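Local coordinates for protein ChiX (Serratia marcescens, PDB 5OPZ) that cleaves peptidoglycan as a zinc-dependent L-Ala D-Glu endopeptidase and is required for chitinase secretion, at residues A[102-105]-A[106-110]; A[46-49]-A[50-53]; A[129-132]-A[133-136]. All coordinates share one frame; numbering follows the deposited sequence. Where two conformers were deposited one is given.

Contact 1. Residues A[102-105]-A[106-110]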
# COMPACT_ATOMS: atom_id res chain seq x y z
N VAL A 102 1.58 -5.90 7.13
CA VAL A 102 0.94 -4.65 7.39
C VAL A 102 0.07 -4.71 8.62
O VAL A 102 0.11 -3.77 9.44
CB VAL A 102 0.15 -4.12 6.17
CG1 VAL A 102 -0.63 -2.86 6.54
CG2 VAL A 102 1.08 -3.86 5.02
N ARG A 103 -0.69 -5.78 8.78
CA ARG A 103 -1.56 -5.93 9.95
C ARG A 103 -0.78 -6.02 11.24
O ARG A 103 -1.17 -5.43 12.25
CB ARG A 103 -2.39 -7.22 9.78
CG ARG A 103 -3.60 -7.50 10.63
CD ARG A 103 -4.46 -8.69 10.13
NE ARG A 103 -4.95 -8.60 8.76
CZ ARG A 103 -4.62 -9.40 7.72
NH1 ARG A 103 -3.75 -10.41 7.80
NH2 ARG A 103 -5.22 -9.17 6.55
N ARG A 104 0.37 -6.66 11.21
CA ARG A 104 1.21 -6.75 12.41
C ARG A 104 1.79 -5.36 12.71
O ARG A 104 1.71 -4.89 13.86
CB ARG A 104 2.35 -7.73 12.22
CG ARG A 104 3.37 -7.74 13.33
CD ARG A 104 4.54 -8.66 13.05
NE ARG A 104 5.60 -8.39 13.99
CZ ARG A 104 6.80 -8.96 13.96
NH1 ARG A 104 7.10 -9.87 13.05
NH2 ARG A 104 7.70 -8.63 14.87
N ALA A 105 2.38 -4.68 11.72
CA ALA A 105 2.85 -3.33 11.93
C ALA A 105 1.78 -2.40 12.45
O ALA A 105 2.04 -1.56 13.35
CB ALA A 105 3.49 -2.77 10.66
N ALA A 106 0.62 -2.45 11.81
CA ALA A 106 -0.46 -1.60 12.20
C ALA A 106 -0.81 -1.78 13.66
O ALA A 106 -0.99 -0.81 14.41
CB ALA A 106 -1.65 -1.83 11.30
N ARG A 107 -0.96 -3.03 14.07
CA ARG A 107 -1.27 -3.36 15.43
C ARG A 107 -0.25 -2.84 16.41
O ARG A 107 -0.58 -2.23 17.45
CB ARG A 107 -1.36 -4.87 15.55
CG ARG A 107 -1.99 -5.36 16.82
CD ARG A 107 -2.35 -6.83 16.72
NE ARG A 107 -1.22 -7.72 16.45
CZ ARG A 107 -1.06 -8.38 15.31
NH1 ARG A 107 -1.95 -8.25 14.34
NH2 ARG A 107 -0.02 -9.19 15.15
N GLU A 108 1.01 -3.05 16.08
CA GLU A 108 2.09 -2.57 16.93
C GLU A 108 2.03 -1.05 17.10
O GLU A 108 2.37 -0.55 18.16
CB GLU A 108 3.43 -2.99 16.34
CG GLU A 108 3.70 -4.47 16.55
CD GLU A 108 4.97 -4.93 15.92
OE1 GLU A 108 5.71 -4.06 15.40
OE2 GLU A 108 5.18 -6.15 15.93
N CYS A 109 1.61 -0.33 16.05
CA CYS A 109 1.52 1.13 16.08
C CYS A 109 0.23 1.66 16.64
O CYS A 109 0.07 2.88 16.80
CB CYS A 109 1.71 1.72 14.67
SG CYS A 109 3.36 1.46 13.98
N GLY A 110 -0.72 0.78 16.92
CA GLY A 110 -1.98 1.21 17.48
C GLY A 110 -2.88 1.87 16.46
O GLY A 110 -3.69 2.75 16.84
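Ala106 N bonds to Val102 O at 2.8 Å, and the amides of Arg107, Glu108 and Cys109 continue the i to i+4 series. One helical turn also separates the partners of a salt bridge, in which Glu108 OE2 takes the NE hydrogen of Arg104 at 3.0 Å, nearly straight (N-H...acceptor 170°). OE2 lies at the edge of the guanidinium, almost in its plane, whereas the carboxylate is turned 73° to that plane and is met on the syn side of OE2 but well above the carboxylate plane. Arg104 reaches this place with CG anti to its backbone N (chi1 172°) and the chain stretched from CG to NE. The other carboxylate oxygen, OE1, bonds to Tyr39 OH, and the Tyr39 ring makes a cation-pi contact with Arg104, so both charged side chains meet helix 27-39 through one tyrosine. Arg107 folds back at chi3 and lays one guanidinium face over Arg104, Arg107 CZ lying 4.0 Å from Arg104 CA. Arg103 forms a salt bridge with Glu118. Gly110, with positive phi and two bonds back into the last turn, one of them Gly110 N to Arg107 O at 3.1 Å, closes the Schellman motif that ends helix 92-109.

Contact 2. Residues A[46-49]-A[50-53]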
# COMPACT_ATOMS: atom_id res chain seq x y z
N VAL A 46 5.99 0.48 -2.87
CA VAL A 46 4.78 1.29 -2.94
C VAL A 46 4.73 1.81 -4.38
O VAL A 46 5.61 2.60 -4.78
CB VAL A 46 4.81 2.45 -1.93
CG1 VAL A 46 3.66 3.40 -2.16
CG2 VAL A 46 4.79 1.87 -0.52
N SER A 47 3.71 1.38 -5.13
CA SER A 47 3.56 1.81 -6.52
C SER A 47 2.86 3.14 -6.67
O SER A 47 3.10 3.88 -7.62
CB SER A 47 2.87 0.75 -7.37
OG SER A 47 1.52 0.60 -7.00
N GLU A 48 1.97 3.45 -5.71
CA GLU A 48 1.25 4.71 -5.69
C GLU A 48 0.90 5.10 -4.24
O GLU A 48 0.36 4.31 -3.51
CB GLU A 48 0.00 4.63 -6.56
CG GLU A 48 -0.70 5.97 -6.71
CD GLU A 48 -1.87 5.95 -7.68
OE1 GLU A 48 -2.51 4.91 -7.95
OE2 GLU A 48 -2.23 7.06 -8.15
N GLY A 49 1.31 6.30 -3.86
CA GLY A 49 0.90 6.89 -2.58
C GLY A 49 -0.06 8.01 -2.88
O GLY A 49 -1.24 7.76 -3.15
N LEU A 50 0.45 9.24 -2.89
CA LEU A 50 -0.35 10.39 -3.28
C LEU A 50 -0.73 10.28 -4.77
O LEU A 50 0.05 9.84 -5.62
CB LEU A 50 0.40 11.67 -2.89
CG LEU A 50 -0.25 13.03 -3.01
CD1 LEU A 50 -1.47 13.25 -2.11
CD2 LEU A 50 0.81 14.10 -2.75
N ARG A 51 -1.98 10.59 -5.03
CA ARG A 51 -2.52 10.60 -6.37
C ARG A 51 -3.00 12.02 -6.65
O ARG A 51 -3.54 12.66 -5.77
CB ARG A 51 -3.68 9.61 -6.45
CG ARG A 51 -4.35 9.48 -7.81
CD ARG A 51 -5.52 8.52 -7.72
NE ARG A 51 -5.07 7.14 -7.53
CZ ARG A 51 -5.83 6.16 -7.06
NH1 ARG A 51 -7.09 6.36 -6.68
NH2 ARG A 51 -5.33 4.95 -6.94
N SER A 52 -2.77 12.48 -7.86
CA SER A 52 -3.25 13.78 -8.23
C SER A 52 -4.76 13.76 -8.49
O SER A 52 -5.35 12.76 -8.85
CB SER A 52 -2.53 14.28 -9.46
OG SER A 52 -2.92 13.56 -10.61
N MET A 53 -5.39 14.93 -8.35
CA MET A 53 -6.80 15.08 -8.67
C MET A 53 -7.04 14.74 -10.14
O MET A 53 -8.04 14.10 -10.47
CB MET A 53 -7.40 16.43 -8.29
CG MET A 53 -8.91 16.47 -8.48
SD MET A 53 -9.58 18.06 -8.00
CE MET A 53 -9.80 17.86 -6.24
O HOH W 1 2.33 8.19 -5.71
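After a classic beta bulge, in which Ser47 and Glu48 both face Asp79, the backbone leaves strand 44-48 and swings round Gly49 and Leu50 before running out to Ser52, the N-cap of helix 53-62. A water spans the bend, accepting from Gly49 N and donating to Leu50 O, each at 2.8 Å. Glu48 and Arg51 pair side-on, each carboxylate oxygen taking one nitrogen. Arg51 NE gives its hydrogen to Glu48 OE2 at 2.9 Å, and Arg51 NH2 gives one to Glu48 OE1 at 3.0 Å. Both oxygens lie close to the guanidinium plane, yet the two flat groups are turned 56° apart, and the nitrogens come from above the carboxylate plane. The glutamate chain is extended; that of Arg51 bends at chi3 (-70°), which turns its NE and NH2 toward the carboxylate. Glu48 OE2 also lies 3.2 Å from Arg51 CG. Arg51 NH1 bonds to Gln56 OE1, and Gly49 O accepts from ND1 of the zinc ligand His72. With the Arg51 side chain about 4 Å from the zinc, these bonds hold it in a set rotation next to the metal site, while Gly49 O orients His72 as a second-shell contact.

Contact 3. Residues A[129-132]-A[133-136]; sequences QLTF and RDYP
Thr131 holds the turn that follows through both its oxygens. Its carbonyl O accepts from Tyr135 N at 2.9 Å, and its hydroxyl OG1 accepts from Asp134 N at 3.0 Å, which together make an ST motif. OG1 sits between the backbone N and the carbonyl carbon of its own residue (chi1 70°), a placing that brings it within range of the Asp134 amide three residues on. The Asp134 side chain turns back over the same hydroxyl, its OD2 3.1 Å from Thr131 OG1. A water joins the two residues a second time, accepting from Thr131 N at 3.0 Å and donating to Asp134 OD2 at 2.8 Å. Leu130 and Tyr135 form the apolar part. Leu130 CD1 stands over the middle of the phenol ring in a CH-pi contact, 3.9 Å from the centroid and only 10° off the ring normal, while CB of the leucine touches Tyr135 CD1 at 3.8 Å. Pro136, which has no amide hydrogen, rests its ring on Phe132, Pro136 CG lying 3.6 Å from Phe132 O. The Tyr135 hydroxyl bonds to Asp28 OD2 and its ring meets His26 edge-to-face; Phe132 makes cation-pi contacts with Arg69 and Arg71. Arg71 also binds Leu130 O and Tyr135 O, tying both arms of the turn to the loop that carries zinc ligand His72. Gln129 OE1 is hydrogen-bonded to NE2 of the zinc ligand His127. The turn thus carries the chain out of strand 127-130, which lies in the antiparallel sheet between strands 77-82 and 113-115, and lays it near the start of helix 27-39.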
# COMPACT_ATOMS: atom_id res chain seq x y z
N GLN A 129 -5.28 1.57 3.46
CA GLN A 129 -5.62 2.96 3.82
C GLN A 129 -5.83 3.10 5.31
O GLN A 129 -6.26 2.18 5.99
CB GLN A 129 -6.84 3.49 3.06
CG GLN A 129 -8.12 2.74 3.37
CD GLN A 129 -9.27 3.24 2.58
OE1 GLN A 129 -9.19 3.39 1.37
NE2 GLN A 129 -10.35 3.57 3.27
N LEU A 130 -5.61 4.34 5.76
CA LEU A 130 -6.10 4.74 7.07
C LEU A 130 -7.62 4.93 7.01
O LEU A 130 -8.17 5.28 5.96
CB LEU A 130 -5.48 6.06 7.49
CG LEU A 130 -3.94 6.04 7.64
CD1 LEU A 130 -3.39 7.42 7.90
CD2 LEU A 130 -3.50 5.07 8.75
N THR A 131 -8.32 4.65 8.10
CA THR A 131 -9.79 4.72 8.07
C THR A 131 -10.27 6.16 8.11
O THR A 131 -9.63 7.03 8.71
CB THR A 131 -10.51 3.95 9.20
OG1 THR A 131 -10.32 4.57 10.45
CG2 THR A 131 -10.06 2.58 9.32
N PHE A 132 -11.43 6.37 7.50
CA PHE A 132 -12.13 7.65 7.63
C PHE A 132 -12.52 7.96 9.07
O PHE A 132 -12.46 9.14 9.47
CB PHE A 132 -13.36 7.69 6.73
CG PHE A 132 -13.05 8.01 5.29
CD1 PHE A 132 -12.64 9.27 4.89
CD2 PHE A 132 -13.20 7.04 4.31
CE1 PHE A 132 -12.40 9.58 3.54
CE2 PHE A 132 -12.97 7.33 2.96
CZ PHE A 132 -12.52 8.60 2.59
N ARG A 133 -12.92 6.94 9.84
CA ARG A 133 -13.30 7.17 11.24
C ARG A 133 -12.13 7.68 12.09
O ARG A 133 -12.26 8.65 12.85
CB ARG A 133 -13.91 5.92 11.89
CG ARG A 133 -15.23 5.48 11.26
CD ARG A 133 -15.56 4.03 11.62
NE ARG A 133 -16.84 3.52 11.09
CZ ARG A 133 -18.07 3.90 11.44
NH1 ARG A 133 -19.10 3.32 10.85
NH2 ARG A 133 -18.30 4.86 12.33
N ASP A 134 -10.95 7.11 11.89
CA ASP A 134 -9.81 7.51 12.71
C ASP A 134 -9.12 8.73 12.20
O ASP A 134 -8.51 9.48 12.99
CB ASP A 134 -8.74 6.41 12.78
CG ASP A 134 -9.21 5.17 13.46
OD1 ASP A 134 -10.00 5.26 14.44
OD2 ASP A 134 -8.75 4.07 13.04
N TYR A 135 -9.12 8.89 10.88
CA TYR A 135 -8.38 9.90 10.16
C TYR A 135 -9.32 10.57 9.17
O TYR A 135 -9.25 10.25 7.98
CB TYR A 135 -7.17 9.28 9.44
CG TYR A 135 -6.09 8.82 10.37
CD1 TYR A 135 -6.12 7.54 10.93
CD2 TYR A 135 -5.04 9.66 10.71
CE1 TYR A 135 -5.13 7.12 11.80
CE2 TYR A 135 -4.06 9.26 11.60
CZ TYR A 135 -4.09 7.98 12.13
OH TYR A 135 -3.17 7.53 13.06
N PRO A 136 -10.21 11.44 9.68
CA PRO A 136 -11.15 12.07 8.80
C PRO A 136 -10.44 13.01 7.81
O PRO A 136 -9.35 13.55 8.08
CB PRO A 136 -12.04 12.88 9.77
CG PRO A 136 -11.85 12.25 11.10
CD PRO A 136 -10.41 11.87 11.09
O HOH W 2 -7.09 4.16 10.75

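The three contacts follow one another along the chain in the order 2, 1, 3, and none touches another. Contacts 2 and 3 both adjoin the four-stranded antiparallel sheet, one where strand 44-48 ends and the other where strand 127-130 ends, with centres 17 Å apart. Contact 1 lies on helix 92-109, on the opposite side of the chain's centre from contact 2 (centres 22 Å apart); its nearest atoms are about 6 Å from those of contact 3. The zinc, held by His72, Asp79 and His127, lies about 4 Å from the side chain of Arg51, about 11 Å from that of Phe132 and about 13 Å from that of Val102.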